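Local structure of probable outer membrane protein (Pseudomonas aeruginosa, 3DWO) at residues N176-A181 and F194-S199; G60-Y65 and N129-D134; Q46-Y51 and V434-A439; E394-A399 and S438-F443. The protein probably carries long-chain fatty acids or other hydrophobic compounds across the outer membrane, as a beta-barrel channel of the FadL family. All coordinates share one frame; numbering follows the deposited sequence.

Interaction 1: residues N176-A181 and F194-S199; sequences NLDLYA and FPASNS. With C8E ((hydroxyethyloxy)tri(ethyloxy)octane), chain C.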
loop_
_atom_site.group_PDB
_atom_site.type_symbol
_atom_site.label_atom_id
_atom_site.label_comp_id
_atom_site.label_asym_id
_atom_site.label_seq_id
_atom_site.Cartn_x
_atom_site.Cartn_y
_atom_site.Cartn_z
ATOM N N ASN A 176 -1.058 21.372 -1.603
ATOM C CA ASN A 176 -1.229 22.806 -1.744
ATOM C C ASN A 176 -1.711 23.141 -3.145
ATOM O O ASN A 176 -1.285 22.510 -4.118
ATOM C CB ASN A 176 0.087 23.534 -1.509
ATOM C CG ASN A 176 -0.054 25.036 -1.664
ATOM O OD1 ASN A 176 -0.765 25.679 -0.890
ATOM N ND2 ASN A 176 0.615 25.603 -2.671
ATOM N N LEU A 177 -2.597 24.128 -3.240
ATOM C CA LEU A 177 -3.103 24.586 -4.524
ATOM C C LEU A 177 -2.747 26.060 -4.618
ATOM O O LEU A 177 -2.913 26.816 -3.657
ATOM C CB LEU A 177 -4.623 24.457 -4.629
ATOM C CG LEU A 177 -5.339 23.123 -4.432
ATOM C CD1 LEU A 177 -6.805 23.324 -4.824
ATOM C CD2 LEU A 177 -4.705 22.018 -5.282
ATOM N N ASP A 178 -2.267 26.460 -5.787
ATOM C CA ASP A 178 -1.878 27.837 -6.061
ATOM C C ASP A 178 -2.768 28.332 -7.220
ATOM O O ASP A 178 -2.403 28.187 -8.393
ATOM C CB ASP A 178 -0.403 27.843 -6.478
ATOM C CG ASP A 178 0.141 29.223 -6.683
ATOM O OD1 ASP A 178 -0.658 30.156 -6.891
ATOM O OD2 ASP A 178 1.381 29.369 -6.652
ATOM N N LEU A 179 -3.928 28.903 -6.894
ATOM C CA LEU A 179 -4.865 29.385 -7.919
ATOM C C LEU A 179 -4.286 30.335 -8.975
ATOM O O LEU A 179 -4.638 30.238 -10.151
ATOM C CB LEU A 179 -6.087 30.059 -7.280
ATOM C CG LEU A 179 -7.018 29.275 -6.353
ATOM C CD1 LEU A 179 -8.404 29.898 -6.430
ATOM C CD2 LEU A 179 -7.095 27.819 -6.751
ATOM N N TYR A 180 -3.435 31.267 -8.564
ATOM C CA TYR A 180 -2.839 32.188 -9.527
ATOM C C TYR A 180 -1.957 31.431 -10.520
ATOM O O TYR A 180 -1.963 31.728 -11.719
ATOM C CB TYR A 180 -2.003 33.254 -8.819
ATOM C CG TYR A 180 -2.770 34.504 -8.461
ATOM C CD1 TYR A 180 -3.447 35.234 -9.441
ATOM C CD2 TYR A 180 -2.817 34.960 -7.149
ATOM C CE1 TYR A 180 -4.153 36.389 -9.119
ATOM C CE2 TYR A 180 -3.522 36.114 -6.814
ATOM C CZ TYR A 180 -4.188 36.819 -7.804
ATOM O OH TYR A 180 -4.898 37.944 -7.470
ATOM N N ALA A 181 -1.197 30.461 -10.014
ATOM C CA ALA A 181 -0.321 29.660 -10.867
ATOM C C ALA A 181 -1.170 28.839 -11.832
ATOM O O ALA A 181 -0.824 28.690 -12.996
ATOM C CB ALA A 181 0.559 28.738 -10.021
ATOM N N PHE A 194 1.149 35.628 -13.452
ATOM C CA PHE A 194 0.956 35.855 -12.021
ATOM C C PHE A 194 2.107 35.208 -11.248
ATOM O O PHE A 194 2.554 34.112 -11.590
ATOM C CB PHE A 194 -0.360 35.233 -11.548
ATOM C CG PHE A 194 -1.568 35.709 -12.295
ATOM C CD1 PHE A 194 -1.941 37.047 -12.265
ATOM C CD2 PHE A 194 -2.339 34.813 -13.022
ATOM C CE1 PHE A 194 -3.074 37.488 -12.952
ATOM C CE2 PHE A 194 -3.471 35.239 -13.711
ATOM C CZ PHE A 194 -3.840 36.581 -13.677
ATOM N N PRO A 195 2.606 35.876 -10.196
ATOM C CA PRO A 195 3.703 35.277 -9.432
ATOM C C PRO A 195 3.213 34.059 -8.640
ATOM O O PRO A 195 2.060 34.003 -8.207
ATOM C CB PRO A 195 4.163 36.425 -8.539
ATOM C CG PRO A 195 2.893 37.148 -8.265
ATOM C CD PRO A 195 2.212 37.175 -9.622
ATOM N N ALA A 196 4.088 33.080 -8.460
ATOM C CA ALA A 196 3.718 31.877 -7.731
ATOM C C ALA A 196 3.777 32.067 -6.219
ATOM O O ALA A 196 4.435 32.978 -5.712
ATOM C CB ALA A 196 4.629 30.723 -8.141
ATOM N N SER A 197 3.072 31.195 -5.508
ATOM C CA SER A 197 3.039 31.201 -4.051
ATOM C C SER A 197 2.467 32.434 -3.353
ATOM O O SER A 197 2.782 32.691 -2.188
ATOM C CB SER A 197 4.441 30.894 -3.517
ATOM O OG SER A 197 4.840 29.590 -3.918
ATOM N N ASN A 198 1.640 33.202 -4.059
ATOM C CA ASN A 198 0.987 34.356 -3.453
ATOM C C ASN A 198 -0.338 33.818 -2.951
ATOM O O ASN A 198 -0.704 34.029 -1.798
ATOM C CB ASN A 198 0.761 35.466 -4.472
ATOM C CG ASN A 198 1.997 36.298 -4.690
ATOM O OD1 ASN A 198 3.064 35.770 -4.994
ATOM N ND2 ASN A 198 1.867 37.602 -4.532
ATOM N N SER A 199 -1.056 33.115 -3.821
ATOM C CA SER A 199 -2.306 32.492 -3.424
ATOM C C SER A 199 -1.902 31.089 -2.963
ATOM O O SER A 199 -0.973 30.491 -3.517
ATOM C CB SER A 199 -3.275 32.395 -4.611
ATOM O OG SER A 199 -2.706 31.664 -5.686
HETATM C C1 C8E C . -7.638 20.473 -7.800
HETATM C C2 C8E C . -7.792 21.348 -8.951
HETATM C C3 C8E C . -7.695 22.766 -8.637
HETATM C C4 C8E C . -8.017 23.495 -9.853
HETATM C C5 C8E C . -7.711 24.925 -9.628
HETATM C C6 C8E C . -7.901 25.669 -10.847
HETATM C C7 C8E C . -7.808 27.028 -10.339
HETATM C C8 C8E C . -8.053 27.939 -11.462
HETATM O O9 C8E C . -8.003 29.353 -11.477
HETATM C C10 C8E C . -8.859 30.095 -10.633
HETATM C C11 C8E C . -8.554 31.522 -10.940
HETATM O O12 C8E C . -7.984 32.205 -9.817
HETATM C C13 C8E C . -7.468 33.521 -10.138
HETATM C C14 C8E C . -6.836 34.539 -9.144
HETATM O O15 C8E C . -6.418 34.428 -7.748
HETATM C C16 C8E C . -7.502 34.769 -6.868
HETATM C C17 C8E C . -7.588 36.255 -6.480
HETATM O O18 C8E C . -8.830 36.910 -6.143
HETATM C C19 C8E C . -9.483 37.498 -7.300
HETATM C C20 C8E C . -11.000 37.906 -7.330
HETATM O O21 C8E C . -11.638 38.052 -8.605
HETATM O O HOH W 1 0.294 32.685 -6.601
HETATM O O HOH W 2 2.837 27.646 -4.471
#
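D178, just after strand 158-177 and before helix 179-184, lies opposite S199 (CA atoms 5.4 Å apart), while Y180 in the helix's first turn faces F194; the loop ahead of strand 201-220 thus wraps round a helix N-terminus. D178 is the N-cap. Its CG stands anti to the backbone N (chi1 -176°), letting OD1 accept from A181 N while OD2 receives S197 N (2.7 Å) on the syn side, somewhat out of the carboxylate plane, in a nearly straight bond. Aspartate suits this place: one carboxylate serves helix and loop. S199, small enough to sit against the helix start, takes Y180 N on its OG at 3.0 Å. The Y180 and F194 rings meet obliquely (planes 47° apart), Y180 CD1 over one F194 face, 3.4 Å from F194 CG. Detergent ether oxygen C8E O15 sits over the centre of one Y180 face, and L253 touches Y180 and S199. One water donates to both D178 OD1 and P195 O and accepts from N198 N.

Interaction 2: residues G60-Y65 and N129-D134; sequences GDAYDY and NWKGRD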
loop_
_atom_site.group_PDB
_atom_site.type_symbol
_atom_site.label_atom_id
_atom_site.label_comp_id
_atom_site.label_asym_id
_atom_site.label_seq_id
_atom_site.Cartn_x
_atom_site.Cartn_y
_atom_site.Cartn_z
ATOM N N GLY A 60 16.638 17.411 -3.039
ATOM C CA GLY A 60 16.539 17.923 -4.387
ATOM C C GLY A 60 15.933 19.307 -4.493
ATOM O O GLY A 60 15.884 20.062 -3.524
ATOM N N ASP A 61 15.454 19.625 -5.690
ATOM C CA ASP A 61 14.885 20.931 -5.978
ATOM C C ASP A 61 13.424 20.859 -6.387
ATOM O O ASP A 61 12.890 19.783 -6.656
ATOM C CB ASP A 61 15.669 21.599 -7.117
ATOM C CG ASP A 61 17.174 21.550 -6.901
ATOM O OD1 ASP A 61 17.620 21.907 -5.788
ATOM O OD2 ASP A 61 17.905 21.164 -7.848
ATOM N N ALA A 62 12.801 22.034 -6.441
ATOM C CA ALA A 62 11.410 22.193 -6.839
ATOM C C ALA A 62 11.338 23.560 -7.512
ATOM O O ALA A 62 12.015 24.503 -7.084
ATOM C CB ALA A 62 10.493 22.147 -5.621
ATOM N N TYR A 63 10.530 23.660 -8.565
ATOM C CA TYR A 63 10.387 24.908 -9.310
ATOM C C TYR A 63 8.931 25.266 -9.552
ATOM O O TYR A 63 8.075 24.388 -9.583
ATOM C CB TYR A 63 11.077 24.795 -10.674
ATOM C CG TYR A 63 12.533 24.391 -10.610
ATOM C CD1 TYR A 63 12.907 23.046 -10.520
ATOM C CD2 TYR A 63 13.540 25.356 -10.646
ATOM C CE1 TYR A 63 14.259 22.671 -10.473
ATOM C CE2 TYR A 63 14.889 24.996 -10.595
ATOM C CZ TYR A 63 15.239 23.656 -10.511
ATOM O OH TYR A 63 16.571 23.318 -10.468
ATOM N N ASP A 64 8.653 26.559 -9.721
ATOM C CA ASP A 64 7.298 26.993 -10.011
ATOM C C ASP A 64 7.144 26.904 -11.525
ATOM O O ASP A 64 8.087 26.529 -12.232
ATOM C CB ASP A 64 7.029 28.426 -9.517
ATOM C CG ASP A 64 7.963 29.461 -10.131
ATOM O OD1 ASP A 64 8.476 29.261 -11.258
ATOM O OD2 ASP A 64 8.171 30.503 -9.479
ATOM N N TYR A 65 5.968 27.252 -12.026
ATOM C CA TYR A 65 5.702 27.162 -13.459
ATOM C C TYR A 65 6.592 28.046 -14.332
ATOM O O TYR A 65 6.666 27.841 -15.542
ATOM C CB TYR A 65 4.222 27.470 -13.733
ATOM C CG TYR A 65 3.870 28.945 -13.767
ATOM C CD1 TYR A 65 3.870 29.657 -14.970
ATOM C CD2 TYR A 65 3.536 29.628 -12.602
ATOM C CE1 TYR A 65 3.545 31.010 -15.007
ATOM C CE2 TYR A 65 3.211 30.978 -12.627
ATOM C CZ TYR A 65 3.217 31.664 -13.829
ATOM O OH TYR A 65 2.887 33.005 -13.848
ATOM N N ASN A 129 4.964 23.357 4.588
ATOM C CA ASN A 129 5.536 24.435 3.808
ATOM C C ASN A 129 6.779 24.036 3.024
ATOM O O ASN A 129 7.552 24.902 2.612
ATOM C CB ASN A 129 5.849 25.626 4.715
ATOM C CG ASN A 129 5.571 26.949 4.036
ATOM O OD1 ASN A 129 4.444 27.205 3.589
ATOM N ND2 ASN A 129 6.594 27.795 3.935
ATOM N N TRP A 130 6.963 22.735 2.794
ATOM C CA TRP A 130 8.135 22.277 2.058
ATOM C C TRP A 130 8.068 22.648 0.573
ATOM O O TRP A 130 7.004 22.959 0.043
ATOM C CB TRP A 130 8.350 20.759 2.244
ATOM C CG TRP A 130 7.534 19.845 1.368
ATOM C CD1 TRP A 130 6.167 19.743 1.317
ATOM C CD2 TRP A 130 8.041 18.853 0.467
ATOM N NE1 TRP A 130 5.799 18.747 0.447
ATOM C CE2 TRP A 130 6.928 18.184 -0.090
ATOM C CE3 TRP A 130 9.330 18.462 0.077
ATOM C CZ2 TRP A 130 7.064 17.142 -1.019
ATOM C CZ3 TRP A 130 9.466 17.427 -0.848
ATOM C CH2 TRP A 130 8.336 16.780 -1.385
ATOM N N LYS A 131 9.223 22.617 -0.082
ATOM C CA LYS A 131 9.349 22.992 -1.485
ATOM C C LYS A 131 8.493 22.186 -2.456
ATOM O O LYS A 131 8.226 22.636 -3.568
ATOM C CB LYS A 131 10.812 22.904 -1.913
ATOM C CG LYS A 131 11.361 21.481 -1.980
ATOM C CD LYS A 131 12.844 21.485 -2.382
ATOM C CE LYS A 131 13.722 22.082 -1.286
ATOM N NZ LYS A 131 15.160 22.121 -1.675
ATOM N N GLY A 132 8.087 20.992 -2.048
ATOM C CA GLY A 132 7.253 20.172 -2.908
ATOM C C GLY A 132 5.788 20.185 -2.501
ATOM O O GLY A 132 5.031 19.305 -2.907
ATOM N N ARG A 133 5.372 21.181 -1.720
ATOM C CA ARG A 133 3.983 21.252 -1.252
ATOM C C ARG A 133 2.922 21.311 -2.354
ATOM O O ARG A 133 1.767 20.931 -2.118
ATOM C CB ARG A 133 3.798 22.433 -0.281
ATOM C CG ARG A 133 4.050 23.816 -0.871
ATOM C CD ARG A 133 3.912 24.893 0.201
ATOM N NE ARG A 133 4.184 26.240 -0.305
ATOM C CZ ARG A 133 5.391 26.684 -0.644
ATOM N NH1 ARG A 133 6.450 25.891 -0.532
ATOM N NH2 ARG A 133 5.537 27.921 -1.103
ATOM N N ASP A 134 3.289 21.780 -3.546
ATOM C CA ASP A 134 2.320 21.842 -4.647
ATOM C C ASP A 134 2.032 20.442 -5.195
ATOM O O ASP A 134 1.121 20.262 -5.995
ATOM C CB ASP A 134 2.826 22.708 -5.811
ATOM C CG ASP A 134 2.843 24.205 -5.491
ATOM O OD1 ASP A 134 2.295 24.626 -4.448
ATOM O OD2 ASP A 134 3.412 24.968 -6.309
HETATM O O HOH W 3 16.564 23.422 -3.604
HETATM O O HOH W 4 5.695 23.534 -7.646
#
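K131 and A62 bury the most surface where the loop between strands 110-125 and 138-153 meets the last part of strand 44-63, beyond the corner at G60; G60 comes next. K131 is the second residue of a type I beta turn from W130 to R133, and its side chain lies across the strand end. Its aliphatic part packs on A62, with CB and CG of K131 each 3.8 Å from A62 CB; the chain then bends at chi3 (68°) and carries the ammonium to G60. There K131 NZ donates to G60 O at 2.9 Å, nearly along the C=O axis. Lysine suits this path because it offers methylenes to the alanine and a charge to the carbonyl beyond it. The small methyl of A62 suits this close approach, A62 CB being 3.1 Å from K131 O. The chain turns at G60 with backbone angles at which a side chain would press on the carbonyl oxygen of the preceding residue, so glycine suits the place.

A water accepts from K131 NZ and donates to D61 OD1, joining opposite charges that do not touch. Behind K131 the turn is braced by R133, whose backbone N and NH1 approach W130 O from opposite faces of its plane, while R133 NH2 bonds T71 O. Farther along both segments, a second water donates to Y63 O (3.2 Å) and to D134 OD2 (3.0 Å).

Interaction 3: residues Q46-Y51 and V434-A439; sequences QLTVNY and VFSLSA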
loop_
_atom_site.group_PDB
_atom_site.type_symbol
_atom_site.label_atom_id
_atom_site.label_comp_id
_atom_site.label_asym_id
_atom_site.label_seq_id
_atom_site.Cartn_x
_atom_site.Cartn_y
_atom_site.Cartn_z
ATOM N N GLN A 46 -4.845 -18.018 15.138
ATOM C CA GLN A 46 -3.578 -17.298 15.175
ATOM C C GLN A 46 -3.719 -15.783 15.100
ATOM O O GLN A 46 -4.520 -15.259 14.328
ATOM C CB GLN A 46 -2.702 -17.784 14.020
ATOM C CG GLN A 46 -1.330 -17.150 13.931
ATOM C CD GLN A 46 -0.570 -17.625 12.704
ATOM O OE1 GLN A 46 -0.986 -17.384 11.569
ATOM N NE2 GLN A 46 0.542 -18.311 12.926
ATOM N N LEU A 47 -2.932 -15.086 15.910
ATOM C CA LEU A 47 -2.939 -13.633 15.922
ATOM C C LEU A 47 -1.527 -13.110 15.707
ATOM O O LEU A 47 -0.582 -13.549 16.363
ATOM C CB LEU A 47 -3.471 -13.093 17.248
ATOM C CG LEU A 47 -3.290 -11.575 17.395
ATOM C CD1 LEU A 47 -4.054 -10.845 16.293
ATOM C CD2 LEU A 47 -3.776 -11.127 18.765
ATOM N N THR A 48 -1.393 -12.168 14.782
ATOM C CA THR A 48 -0.104 -11.574 14.475
ATOM C C THR A 48 -0.179 -10.065 14.656
ATOM O O THR A 48 -1.191 -9.439 14.348
ATOM C CB THR A 48 0.322 -11.867 13.016
ATOM O OG1 THR A 48 0.592 -13.268 12.862
ATOM C CG2 THR A 48 1.572 -11.066 12.650
ATOM N N VAL A 49 0.898 -9.487 15.175
ATOM C CA VAL A 49 0.971 -8.053 15.361
ATOM C C VAL A 49 2.342 -7.578 14.887
ATOM O O VAL A 49 3.375 -7.970 15.433
ATOM C CB VAL A 49 0.757 -7.666 16.828
ATOM C CG1 VAL A 49 1.694 -8.456 17.718
ATOM C CG2 VAL A 49 0.985 -6.184 17.002
ATOM N N ASN A 50 2.342 -6.746 13.850
ATOM C CA ASN A 50 3.581 -6.219 13.289
ATOM C C ASN A 50 3.693 -4.737 13.553
ATOM O O ASN A 50 2.691 -4.042 13.720
ATOM C CB ASN A 50 3.618 -6.378 11.765
ATOM C CG ASN A 50 3.288 -7.768 11.306
ATOM O OD1 ASN A 50 4.055 -8.701 11.518
ATOM N ND2 ASN A 50 2.137 -7.916 10.657
ATOM N N TYR A 51 4.925 -4.256 13.577
ATOM C CA TYR A 51 5.167 -2.838 13.726
ATOM C C TYR A 51 6.112 -2.495 12.592
ATOM O O TYR A 51 7.234 -3.004 12.526
ATOM C CB TYR A 51 5.806 -2.493 15.066
ATOM C CG TYR A 51 5.965 -1.004 15.229
ATOM C CD1 TYR A 51 7.157 -0.365 14.887
ATOM C CD2 TYR A 51 4.901 -0.221 15.669
ATOM C CE1 TYR A 51 7.282 1.020 14.979
ATOM C CE2 TYR A 51 5.012 1.164 15.765
ATOM C CZ TYR A 51 6.204 1.779 15.420
ATOM O OH TYR A 51 6.315 3.150 15.521
ATOM N N VAL A 434 10.536 -4.144 9.770
ATOM C CA VAL A 434 9.345 -4.662 10.423
ATOM C C VAL A 434 9.691 -5.622 11.558
ATOM O O VAL A 434 10.593 -6.453 11.438
ATOM C CB VAL A 434 8.438 -5.405 9.404
ATOM C CG1 VAL A 434 7.142 -5.858 10.079
ATOM C CG2 VAL A 434 8.133 -4.502 8.206
ATOM N N PHE A 435 8.980 -5.479 12.670
ATOM C CA PHE A 435 9.155 -6.346 13.825
ATOM C C PHE A 435 7.830 -7.093 13.885
ATOM O O PHE A 435 6.768 -6.474 13.854
ATOM C CB PHE A 435 9.367 -5.522 15.091
ATOM C CG PHE A 435 10.524 -4.571 15.000
ATOM C CD1 PHE A 435 10.411 -3.385 14.278
ATOM C CD2 PHE A 435 11.742 -4.881 15.596
ATOM C CE1 PHE A 435 11.494 -2.525 14.146
ATOM C CE2 PHE A 435 12.834 -4.028 15.471
ATOM C CZ PHE A 435 12.711 -2.846 14.744
ATOM N N SER A 436 7.890 -8.417 13.956
ATOM C CA SER A 436 6.680 -9.230 13.963
ATOM C C SER A 436 6.632 -10.208 15.133
ATOM O O SER A 436 7.656 -10.756 15.542
ATOM C CB SER A 436 6.590 -9.991 12.636
ATOM O OG SER A 436 5.311 -10.568 12.447
ATOM N N LEU A 437 5.434 -10.429 15.662
ATOM C CA LEU A 437 5.244 -11.336 16.786
ATOM C C LEU A 437 3.854 -11.964 16.683
ATOM O O LEU A 437 2.875 -11.263 16.446
ATOM C CB LEU A 437 5.366 -10.558 18.095
ATOM C CG LEU A 437 5.882 -11.303 19.327
ATOM C CD1 LEU A 437 7.359 -11.652 19.141
ATOM C CD2 LEU A 437 5.706 -10.420 20.556
ATOM N N SER A 438 3.768 -13.282 16.842
ATOM C CA SER A 438 2.477 -13.963 16.757
ATOM C C SER A 438 2.302 -15.083 17.771
ATOM O O SER A 438 3.270 -15.630 18.292
ATOM C CB SER A 438 2.269 -14.555 15.363
ATOM O OG SER A 438 3.112 -15.677 15.171
ATOM N N ALA A 439 1.047 -15.421 18.033
ATOM C CA ALA A 439 0.703 -16.489 18.957
ATOM C C ALA A 439 -0.236 -17.409 18.202
ATOM O O ALA A 439 -1.270 -16.972 17.701
ATOM C CB ALA A 439 0.012 -15.925 20.189
#
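Backbone hydrogen bonds carry this contact: L47, V49 and Y51 of strand 44-63 form antiparallel hydrogen-bonded pairs with A439, L437 and F435 of strand 423-441, closing the barrel between its first and last strands. V49 N reaches L437 O at 2.9 Å, whereas the return bond from L437 N to V49 O is longer, 3.2 Å, and more bent. The face of T48 and N50 is mostly polar, except for V434, whose CG1 packs on N50 CB and whose side chain touches W13. N50 OD1 lies doubtfully close to S436 OG. T48 OG1 rests on S438 CB (3.3 Å); S438 OG itself bonds T10 OG1 of helix 10-14, and Q46 NE2 is hydrogen-bonded to T440 OG1. The other face is apolar: V49 CG1 packs on L437 CB at 4.2 Å, and F435 CD1 approaches Y51 CD1 at the edge of the tyrosine ring. Mostly small hydroxyl and amide groups therefore suit the side against helix 10-14, apolar and aromatic ones an outer surface that probably meets lipid.

Interaction 4: residues E394-A399 and S438-F443; sequences ELSIDA and SATYDF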
loop_
_atom_site.group_PDB
_atom_site.type_symbol
_atom_site.label_atom_id
_atom_site.label_comp_id
_atom_site.label_asym_id
_atom_site.label_seq_id
_atom_site.Cartn_x
_atom_site.Cartn_y
_atom_site.Cartn_z
ATOM N N GLU A 394 -0.509 -26.852 23.494
ATOM C CA GLU A 394 -0.201 -26.362 22.161
ATOM C C GLU A 394 -0.430 -24.888 21.916
ATOM O O GLU A 394 -1.488 -24.462 21.457
ATOM C CB GLU A 394 -0.918 -27.189 21.087
ATOM C CG GLU A 394 -0.138 -28.434 20.714
ATOM C CD GLU A 394 1.356 -28.256 20.955
ATOM O OE1 GLU A 394 1.770 -28.220 22.136
ATOM O OE2 GLU A 394 2.113 -28.139 19.966
ATOM N N LEU A 395 0.597 -24.121 22.247
ATOM C CA LEU A 395 0.606 -22.683 22.073
ATOM C C LEU A 395 2.013 -22.369 21.591
ATOM O O LEU A 395 2.992 -22.664 22.277
ATOM C CB LEU A 395 0.313 -21.990 23.410
ATOM C CG LEU A 395 0.397 -20.465 23.580
ATOM C CD1 LEU A 395 1.713 -20.103 24.213
ATOM C CD2 LEU A 395 0.214 -19.755 22.251
ATOM N N SER A 396 2.120 -21.809 20.393
ATOM C CA SER A 396 3.425 -21.471 19.850
ATOM C C SER A 396 3.592 -19.968 19.684
ATOM O O SER A 396 2.636 -19.247 19.397
ATOM C CB SER A 396 3.642 -22.174 18.508
ATOM O OG SER A 396 2.647 -21.806 17.575
ATOM N N ILE A 397 4.819 -19.506 19.882
ATOM C CA ILE A 397 5.141 -18.095 19.758
ATOM C C ILE A 397 6.179 -17.937 18.662
ATOM O O ILE A 397 7.106 -18.744 18.557
ATOM C CB ILE A 397 5.733 -17.538 21.062
ATOM C CG1 ILE A 397 4.819 -17.885 22.234
ATOM C CG2 ILE A 397 5.917 -16.028 20.949
ATOM C CD1 ILE A 397 3.422 -17.323 22.114
ATOM N N ASP A 398 6.020 -16.904 17.841
ATOM C CA ASP A 398 6.966 -16.647 16.765
ATOM C C ASP A 398 7.395 -15.196 16.743
ATOM O O ASP A 398 6.627 -14.300 17.105
ATOM C CB ASP A 398 6.366 -17.019 15.411
ATOM C CG ASP A 398 6.271 -18.511 15.214
ATOM O OD1 ASP A 398 5.933 -18.948 14.098
ATOM O OD2 ASP A 398 6.535 -19.253 16.178
ATOM N N ALA A 399 8.635 -14.977 16.323
ATOM C CA ALA A 399 9.196 -13.639 16.237
ATOM C C ALA A 399 9.865 -13.498 14.879
ATOM O O ALA A 399 10.278 -14.487 14.276
ATOM C CB ALA A 399 10.210 -13.427 17.337
ATOM N N SER A 438 3.768 -13.282 16.842
ATOM C CA SER A 438 2.477 -13.963 16.757
ATOM C C SER A 438 2.302 -15.083 17.771
ATOM O O SER A 438 3.270 -15.630 18.292
ATOM C CB SER A 438 2.269 -14.555 15.363
ATOM O OG SER A 438 3.112 -15.677 15.171
ATOM N N ALA A 439 1.047 -15.421 18.033
ATOM C CA ALA A 439 0.703 -16.489 18.957
ATOM C C ALA A 439 -0.236 -17.409 18.202
ATOM O O ALA A 439 -1.270 -16.972 17.701
ATOM C CB ALA A 439 0.012 -15.925 20.189
ATOM N N THR A 440 0.132 -18.678 18.104
ATOM C CA THR A 440 -0.685 -19.653 17.398
ATOM C C THR A 440 -1.203 -20.694 18.378
ATOM O O THR A 440 -0.425 -21.307 19.110
ATOM C CB THR A 440 0.128 -20.367 16.307
ATOM O OG1 THR A 440 0.782 -19.393 15.482
ATOM C CG2 THR A 440 -0.783 -21.230 15.451
ATOM N N TYR A 441 -2.518 -20.889 18.397
ATOM C CA TYR A 441 -3.114 -21.859 19.297
ATOM C C TYR A 441 -3.704 -23.032 18.528
ATOM O O TYR A 441 -4.694 -22.892 17.809
ATOM C CB TYR A 441 -4.192 -21.200 20.159
ATOM C CG TYR A 441 -4.611 -22.052 21.336
ATOM C CD1 TYR A 441 -3.661 -22.578 22.210
ATOM C CD2 TYR A 441 -5.956 -22.332 21.579
ATOM C CE1 TYR A 441 -4.035 -23.362 23.295
ATOM C CE2 TYR A 441 -6.343 -23.115 22.665
ATOM C CZ TYR A 441 -5.376 -23.627 23.518
ATOM O OH TYR A 441 -5.748 -24.410 24.588
ATOM N N ASP A 442 -3.078 -24.191 18.686
ATOM C CA ASP A 442 -3.515 -25.404 18.012
ATOM C C ASP A 442 -4.501 -26.177 18.881
ATOM O O ASP A 442 -4.257 -27.330 19.231
ATOM C CB ASP A 442 -2.305 -26.290 17.704
ATOM C CG ASP A 442 -2.675 -27.519 16.902
ATOM O OD1 ASP A 442 -3.009 -27.364 15.708
ATOM O OD2 ASP A 442 -2.643 -28.636 17.464
ATOM N N PHE A 443 -5.615 -25.545 19.229
ATOM C CA PHE A 443 -6.612 -26.207 20.061
ATOM C C PHE A 443 -7.365 -27.308 19.334
ATOM O O PHE A 443 -8.351 -27.058 18.641
ATOM C CB PHE A 443 -7.609 -25.195 20.652
ATOM C CG PHE A 443 -8.178 -24.213 19.656
ATOM C CD1 PHE A 443 -9.049 -23.219 20.088
ATOM C CD2 PHE A 443 -7.843 -24.266 18.304
ATOM C CE1 PHE A 443 -9.572 -22.290 19.195
ATOM C CE2 PHE A 443 -8.361 -23.343 17.404
ATOM C CZ PHE A 443 -9.229 -22.353 17.850
HETATM O O HOH W 5 2.887 -18.298 16.524
#
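The antiparallel hairpin of strands 395-411 and 423-441, the last two of the barrel, pairs here S396 with T440 and D398 with S438 as hydrogen-bonded pairs. S396 and T440 exchange two nearly straight bonds in the carbonyl plane, S396 N to T440 O and T440 N to S396 O, both 2.9 Å. D398 N donates to S438 O at 3.1 Å and S438 N to D398 O at 3.0 Å, each donor tilted out of the carbonyl plane. Beyond the strand, D442 N still donates to E394 O.

On the face of S396 and T440 the side chains are small and polar. S396 OG stands between its own N and carbonyl carbon (chi1 59°), which brings it to 3.2 Å from T440 CB and into a weak bond with T440 O. A water donates to S396 O and also binds S438 OG and T440 OG1, hydroxyls that have T10 and Q46, respectively, as further partners. D398 OD1 forms a salt bridge with R354, and D442 OD1 one with K42.

The reverse face is apolar: A439 CB, a small methyl, is met by I397 CD1 (4.2 Å) and, more loosely, by L395 CD2. L395 CB touches the edge of the Y441 ring, while E394 O approaches Y441 CD1 obliquely at 3.0 Å. Such alternation of polar and apolar side chains along paired antiparallel strands is typical of outer-membrane beta-barrels.

Overall arrangement
The four contacts form two groups on opposite sides of the chain's centre. Interactions 1 and 2, centres 12 Å apart, bring loops against strand ends and a short helix at one end of the barrel and touch through Y65 with F194 and D134 with N176. Interactions 3 and 4, centres 11 Å apart, share S438 and A439 of strand 423-441, which pairs with strands 44-63 and 395-411. Along the chain interaction 2 closes before interaction 1 opens, and both before interaction 4; interaction 3, joining the barrel's first and last strands, spans 1 and 2. Strand 44-63 serves interactions 3 and 2, centres 39 Å apart, tying barrel closure to the loop assembly at its far end.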